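Local coordinates for protein hydroxyethylphosphonate dioxygenase (Streptomyces albus, PDB 6B9R) that probably uses a non-haem iron centre and dioxygen to cleave the carbon–carbon bond of 2-hydroxyethylphosphonate, giving hydroxymethylphosphonate and formate, at residues A34-L39 / P43-D48; N162-S167 / S171-M176. One frame throughout, in Å; residues are numbered along the deposited sequence.

Interaction 1: A34-L39 / P43-D48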
loop_
_atom_site.group_PDB
_atom_site.type_symbol
_atom_site.label_atom_id
_atom_site.label_comp_id
_atom_site.label_asym_id
_atom_site.label_seq_id
_atom_site.Cartn_x
_atom_site.Cartn_y
_atom_site.Cartn_z
ATOM N N ALA A 34 -6.843 30.924 1.873
ATOM C CA ALA A 34 -5.586 30.500 2.485
ATOM C C ALA A 34 -4.670 29.819 1.468
ATOM O O ALA A 34 -3.449 30.016 1.492
ATOM C CB ALA A 34 -5.868 29.577 3.672
ATOM N N ALA A 35 -5.233 29.014 0.562
ATOM C CA ALA A 35 -4.382 28.329 -0.415
ATOM C C ALA A 35 -3.739 29.324 -1.382
ATOM O O ALA A 35 -2.569 29.164 -1.759
ATOM C CB ALA A 35 -5.184 27.266 -1.177
ATOM N N GLU A 36 -4.489 30.349 -1.799
ATOM C CA GLU A 36 -3.921 31.383 -2.662
ATOM C C GLU A 36 -2.767 32.096 -1.974
ATOM O O GLU A 36 -1.736 32.379 -2.598
ATOM C CB GLU A 36 -5.006 32.392 -3.065
ATOM C CG GLU A 36 -6.091 31.806 -3.983
ATOM C CD GLU A 36 -7.414 32.549 -3.885
ATOM O OE1 GLU A 36 -7.505 33.519 -3.098
ATOM O OE2 GLU A 36 -8.369 32.152 -4.587
ATOM N N ALA A 37 -2.933 32.416 -0.688
ATOM C CA ALA A 37 -1.867 33.080 0.055
ATOM C C ALA A 37 -0.639 32.191 0.168
ATOM O O ALA A 37 0.486 32.652 -0.049
ATOM C CB ALA A 37 -2.365 33.489 1.441
ATOM N N ASP A 38 -0.834 30.906 0.491
ATOM C CA ASP A 38 0.299 29.989 0.616
ATOM C C ASP A 38 0.995 29.758 -0.723
ATOM O O ASP A 38 2.225 29.633 -0.779
ATOM C CB ASP A 38 -0.152 28.642 1.188
ATOM C CG ASP A 38 -0.620 28.725 2.627
ATOM O OD1 ASP A 38 -0.458 29.788 3.269
ATOM O OD2 ASP A 38 -1.180 27.723 3.113
ATOM N N LEU A 39 0.234 29.650 -1.805
ATOM C CA LEU A 39 0.808 29.286 -3.091
ATOM C C LEU A 39 1.193 30.488 -3.939
ATOM O O LEU A 39 1.684 30.303 -5.056
ATOM C CB LEU A 39 -0.169 28.394 -3.869
ATOM C CG LEU A 39 -0.605 27.082 -3.195
ATOM C CD1 LEU A 39 -1.704 26.383 -3.992
ATOM C CD2 LEU A 39 0.572 26.128 -3.007
ATOM N N PRO A 43 -5.417 36.502 -5.753
ATOM C CA PRO A 43 -6.608 36.363 -4.911
ATOM C C PRO A 43 -7.835 36.059 -5.761
ATOM O O PRO A 43 -8.002 36.594 -6.860
ATOM C CB PRO A 43 -6.708 37.725 -4.216
ATOM C CG PRO A 43 -5.272 38.164 -4.114
ATOM C CD PRO A 43 -4.661 37.727 -5.433
ATOM N N GLY A 44 -8.677 35.164 -5.252
ATOM C CA GLY A 44 -9.867 34.743 -5.955
ATOM C C GLY A 44 -9.681 33.664 -7.009
ATOM O O GLY A 44 -10.680 33.213 -7.578
ATOM N N SER A 45 -8.454 33.207 -7.272
ATOM C CA SER A 45 -8.201 32.345 -8.422
ATOM C C SER A 45 -8.224 30.847 -8.117
ATOM O O SER A 45 -8.225 30.050 -9.061
ATOM C CB SER A 45 -6.849 32.689 -9.059
ATOM O OG SER A 45 -5.779 32.391 -8.175
ATOM N N PHE A 46 -8.246 30.433 -6.846
ATOM C CA PHE A 46 -8.032 29.015 -6.555
ATOM C C PHE A 46 -9.096 28.148 -7.219
ATOM O O PHE A 46 -8.798 27.052 -7.714
ATOM C CB PHE A 46 -7.994 28.774 -5.041
ATOM C CG PHE A 46 -7.447 27.414 -4.656
ATOM C CD1 PHE A 46 -6.115 27.089 -4.899
ATOM C CD2 PHE A 46 -8.260 26.466 -4.046
ATOM C CE1 PHE A 46 -5.607 25.834 -4.546
ATOM C CE2 PHE A 46 -7.752 25.208 -3.696
ATOM C CZ PHE A 46 -6.428 24.908 -3.940
ATOM N N GLY A 47 -10.337 28.639 -7.267
ATOM C CA GLY A 47 -11.398 27.906 -7.931
ATOM C C GLY A 47 -11.143 27.671 -9.408
ATOM O O GLY A 47 -11.637 26.695 -9.974
ATOM N N ASP A 48 -10.366 28.549 -10.053
ATOM C CA ASP A 48 -10.047 28.334 -11.464
ATOM C C ASP A 48 -9.063 27.186 -11.660
ATOM O O ASP A 48 -9.091 26.517 -12.701
ATOM C CB ASP A 48 -9.490 29.608 -12.076
ATOM C CG ASP A 48 -10.510 30.727 -12.097
ATOM O OD1 ASP A 48 -11.654 30.478 -12.530
ATOM O OD2 ASP A 48 -10.177 31.839 -11.654
#
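Glu36 reaches from helix 32-39 across to the turn at Pro43-Phe46 and spends both carboxylate oxygens on backbone N-H groups. OE1 accepts the bond from Gly44 N at 3.0 Å, met from above the carboxylate plane. OE2 takes the straighter bond, from Phe46 N at 2.8 Å, on its anti lone pair, the one facing away from OE1. Ser45 N also lies close to OE2, but at an angle too poor for a hydrogen bond. Extended beyond CG, with CG beside its own backbone N (chi1 -67°), the chain spans the gap and ends with its carboxylate against the turn. Arg33 makes a salt bridge to OE2, which would probably offset the charge of this buried group. A glutamine here would probably leave Arg33 without its charged mate and, since its amide offers just one acceptor oxygen, cost one of the two backbone N-H groups its partner.

The apolar half centres on Phe46. Its CG stands anti to the backbone N (chi1 -166°), laying the ring against helix 32-39. Ala35 CB sits over the middle of one ring face, 3.8 Å from the centroid, in a CH-pi contact. Leu39 CD1 comes in obliquely on Phe46 CE1 at 4.0 Å. The aliphatic stem of Glu36 joins the same cluster, CG lying 3.7 Å from Phe46 CB, and Leu21, Arg22 and Ala25 of helix 10-27 add further contacts to the ring.

With its positive phi (82°), Gly44 takes a conformation in which a side chain would collide with the carbonyl oxygen of Pro43. Helix 32-39, this short turn and helix 46-51, packed on helix 10-27, are consistent with a helix-turn-helix unit of the Cro/C1 type.

Interaction 2: N162-S167 / S171-M176; sequences NYYFRS and SHCVPM
The first torsions of Phe165 and His172 bring their side chains together: Phe165 CG is wedged between its backbone N and carbonyl carbon (chi1 53°), turning the ring across toward the partner strand, while His172 CG lies beside its own N. As a result His172 CB lies over one face of the phenyl ring in a CH-pi contact, nearer its margin than its middle, 3.4 Å from Phe165 CZ. The two ring planes are nearly parallel, 9° apart, but displaced along their planes enough that little of one ring lies over the other. Val174 CG2 closes on the edge of the same phenyl ring, 3.6 Å from Phe165 CE1.

The face carrying Tyr164, Cys173, Arg166 and Ser171 is held by sulfur and polar contacts. Cys173 SG approaches the Tyr164 ring obliquely, 3.5 Å from CE2, a sulfur-aromatic contact. The extended chain of Arg166 points its NE at Ser171 OG; that bond is 2.7 Å long, nearly straight at 165°, and lies in the guanidinium plane. Asn162 OD1 touches Pro175 CB, although its main polar partner is Arg195.

Backbone bonds run in both directions in each hydrogen-bonded pair, Tyr163 with Val174 and Phe165 with His172. The bonds donated by strand 170-175 are the shorter ones: Val174 N to Tyr163 O and His172 N to Phe165 O are both 2.8 Å. Between these pairs Tyr164 faces Cys173 in a non-hydrogen-bonded pair.

The result is an antiparallel beta hairpin within a small three-stranded sheet, where strand 161-167 is central and pairs on its other side with strand 190-194. Tyr164 OH bonds Thr193 of that strand, and the Tyr163 ring meets Phe192. Strand 307-310 packs beside the face of Tyr163, Phe165 and Val174, with Val307 touching Phe165 and Ile309 touching Val174 and Met176.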
loop_
_atom_site.group_PDB
_atom_site.type_symbol
_atom_site.label_atom_id
_atom_site.label_comp_id
_atom_site.label_asym_id
_atom_site.label_seq_id
_atom_site.Cartn_x
_atom_site.Cartn_y
_atom_site.Cartn_z
ATOM N N ASN A 162 16.952 -23.954 -20.094
ATOM C CA ASN A 162 17.594 -24.171 -18.799
ATOM C C ASN A 162 17.433 -22.919 -17.945
ATOM O O ASN A 162 17.676 -21.805 -18.419
ATOM C CB ASN A 162 19.082 -24.500 -18.962
ATOM C CG ASN A 162 19.328 -25.963 -19.233
ATOM O OD1 ASN A 162 18.391 -26.765 -19.255
ATOM N ND2 ASN A 162 20.592 -26.327 -19.436
ATOM N N TYR A 163 17.042 -23.114 -16.685
ATOM C CA TYR A 163 16.862 -22.047 -15.708
ATOM C C TYR A 163 18.015 -22.091 -14.710
ATOM O O TYR A 163 18.257 -23.124 -14.078
ATOM C CB TYR A 163 15.527 -22.188 -14.981
ATOM C CG TYR A 163 15.269 -21.092 -13.973
ATOM C CD1 TYR A 163 15.326 -19.761 -14.352
ATOM C CD2 TYR A 163 14.973 -21.384 -12.647
ATOM C CE1 TYR A 163 15.094 -18.747 -13.448
ATOM C CE2 TYR A 163 14.752 -20.357 -11.724
ATOM C CZ TYR A 163 14.808 -19.054 -12.138
ATOM O OH TYR A 163 14.581 -18.040 -11.236
ATOM N N TYR A 164 18.725 -20.978 -14.581
ATOM C CA TYR A 164 19.845 -20.853 -13.658
ATOM C C TYR A 164 19.488 -19.852 -12.574
ATOM O O TYR A 164 18.898 -18.807 -12.859
ATOM C CB TYR A 164 21.106 -20.392 -14.390
ATOM C CG TYR A 164 21.477 -21.264 -15.562
ATOM C CD1 TYR A 164 20.849 -21.111 -16.792
ATOM C CD2 TYR A 164 22.456 -22.241 -15.439
ATOM C CE1 TYR A 164 21.179 -21.915 -17.866
ATOM C CE2 TYR A 164 22.794 -23.051 -16.504
ATOM C CZ TYR A 164 22.159 -22.879 -17.715
ATOM O OH TYR A 164 22.495 -23.679 -18.777
ATOM N N PHE A 165 19.831 -20.167 -11.326
ATOM C CA PHE A 165 19.451 -19.274 -10.244
ATOM C C PHE A 165 20.454 -19.367 -9.105
ATOM O O PHE A 165 21.055 -20.420 -8.870
ATOM C CB PHE A 165 18.027 -19.559 -9.749
ATOM C CG PHE A 165 17.768 -20.991 -9.370
ATOM C CD1 PHE A 165 17.453 -21.933 -10.335
ATOM C CD2 PHE A 165 17.777 -21.383 -8.040
ATOM C CE1 PHE A 165 17.181 -23.246 -9.984
ATOM C CE2 PHE A 165 17.499 -22.681 -7.684
ATOM C CZ PHE A 165 17.205 -23.621 -8.659
ATOM N N ARG A 166 20.629 -18.236 -8.405
ATOM C CA ARG A 166 21.640 -18.090 -7.363
ATOM C C ARG A 166 21.009 -17.598 -6.069
ATOM O O ARG A 166 20.068 -16.797 -6.081
ATOM C CB ARG A 166 22.751 -17.110 -7.785
ATOM C CG ARG A 166 23.901 -17.755 -8.513
ATOM C CD ARG A 166 24.825 -16.698 -9.090
ATOM N NE ARG A 166 25.891 -17.281 -9.892
ATOM C CZ ARG A 166 26.683 -16.580 -10.695
ATOM N NH1 ARG A 166 26.523 -15.265 -10.814
ATOM N NH2 ARG A 166 27.631 -17.196 -11.387
ATOM N N SER A 167 21.546 -18.079 -4.953
ATOM C CA SER A 167 21.076 -17.700 -3.628
ATOM C C SER A 167 22.145 -18.119 -2.635
ATOM O O SER A 167 22.659 -19.237 -2.725
ATOM C CB SER A 167 19.734 -18.373 -3.303
ATOM O OG SER A 167 19.302 -18.083 -1.985
ATOM N N SER A 171 25.214 -21.517 -7.074
ATOM C CA SER A 171 24.559 -21.471 -8.373
ATOM C C SER A 171 23.857 -22.794 -8.632
ATOM O O SER A 171 24.409 -23.865 -8.367
ATOM C CB SER A 171 25.569 -21.197 -9.488
ATOM O OG SER A 171 26.197 -19.941 -9.305
ATOM N N HIS A 172 22.637 -22.715 -9.151
ATOM C CA HIS A 172 21.848 -23.886 -9.491
ATOM C C HIS A 172 21.420 -23.813 -10.950
ATOM O O HIS A 172 21.287 -22.725 -11.524
ATOM C CB HIS A 172 20.590 -24.006 -8.623
ATOM C CG HIS A 172 20.838 -23.851 -7.158
ATOM N ND1 HIS A 172 20.863 -24.923 -6.291
ATOM C CD2 HIS A 172 21.051 -22.750 -6.399
ATOM C CE1 HIS A 172 21.095 -24.489 -5.064
ATOM N NE2 HIS A 172 21.211 -23.174 -5.101
ATOM N N CYS A 173 21.186 -24.981 -11.537
ATOM C CA CYS A 173 20.594 -25.096 -12.864
ATOM C C CYS A 173 19.506 -26.158 -12.827
ATOM O O CYS A 173 19.777 -27.319 -12.495
ATOM C CB CYS A 173 21.641 -25.456 -13.921
ATOM S SG CYS A 173 20.915 -25.816 -15.540
ATOM N N VAL A 174 18.287 -25.772 -13.184
ATOM C CA VAL A 174 17.195 -26.735 -13.313
ATOM C C VAL A 174 16.702 -26.716 -14.755
ATOM O O VAL A 174 16.184 -25.690 -15.218
ATOM C CB VAL A 174 16.061 -26.429 -12.319
ATOM C CG1 VAL A 174 14.863 -27.304 -12.595
ATOM C CG2 VAL A 174 16.539 -26.626 -10.887
ATOM N N PRO A 175 16.848 -27.808 -15.503
ATOM C CA PRO A 175 16.292 -27.850 -16.864
ATOM C C PRO A 175 14.770 -27.846 -16.835
ATOM O O PRO A 175 14.141 -28.517 -16.015
ATOM C CB PRO A 175 16.830 -29.173 -17.435
ATOM C CG PRO A 175 17.911 -29.619 -16.483
ATOM C CD PRO A 175 17.549 -29.054 -15.149
ATOM N N MET A 176 14.183 -27.091 -17.754
ATOM C CA MET A 176 12.743 -26.937 -17.880
ATOM C C MET A 176 12.287 -27.393 -19.257
ATOM O O MET A 176 13.089 -27.595 -20.171
ATOM C CB MET A 176 12.332 -25.471 -17.684
ATOM C CG MET A 176 12.890 -24.859 -16.456
ATOM S SD MET A 176 11.959 -25.434 -15.031
ATOM C CE MET A 176 12.828 -24.514 -13.751
#

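Overall arrangement
Interactions 1 and 2 are separate features of one chain, following each other in sequence and lying on opposite sides of its centre. Their centres are 60 Å apart and their nearest atoms about 47 Å, so neither touches the other. Interaction 2 stands near the active site: the side chain of Tyr163 is about 7 Å from both the bound iron and the bound 2-hydroxyethylphosphonate, and it touches His190, an iron ligand. Interaction 1 belongs to the N-terminal helices, its centre 38 Å from the centre of the chain. Interaction 2 thus lies close behind the active site, whereas segment 34-39 of interaction 1 meets the second subunit through one residue, Ala34, which packs on Arg99 of that subunit.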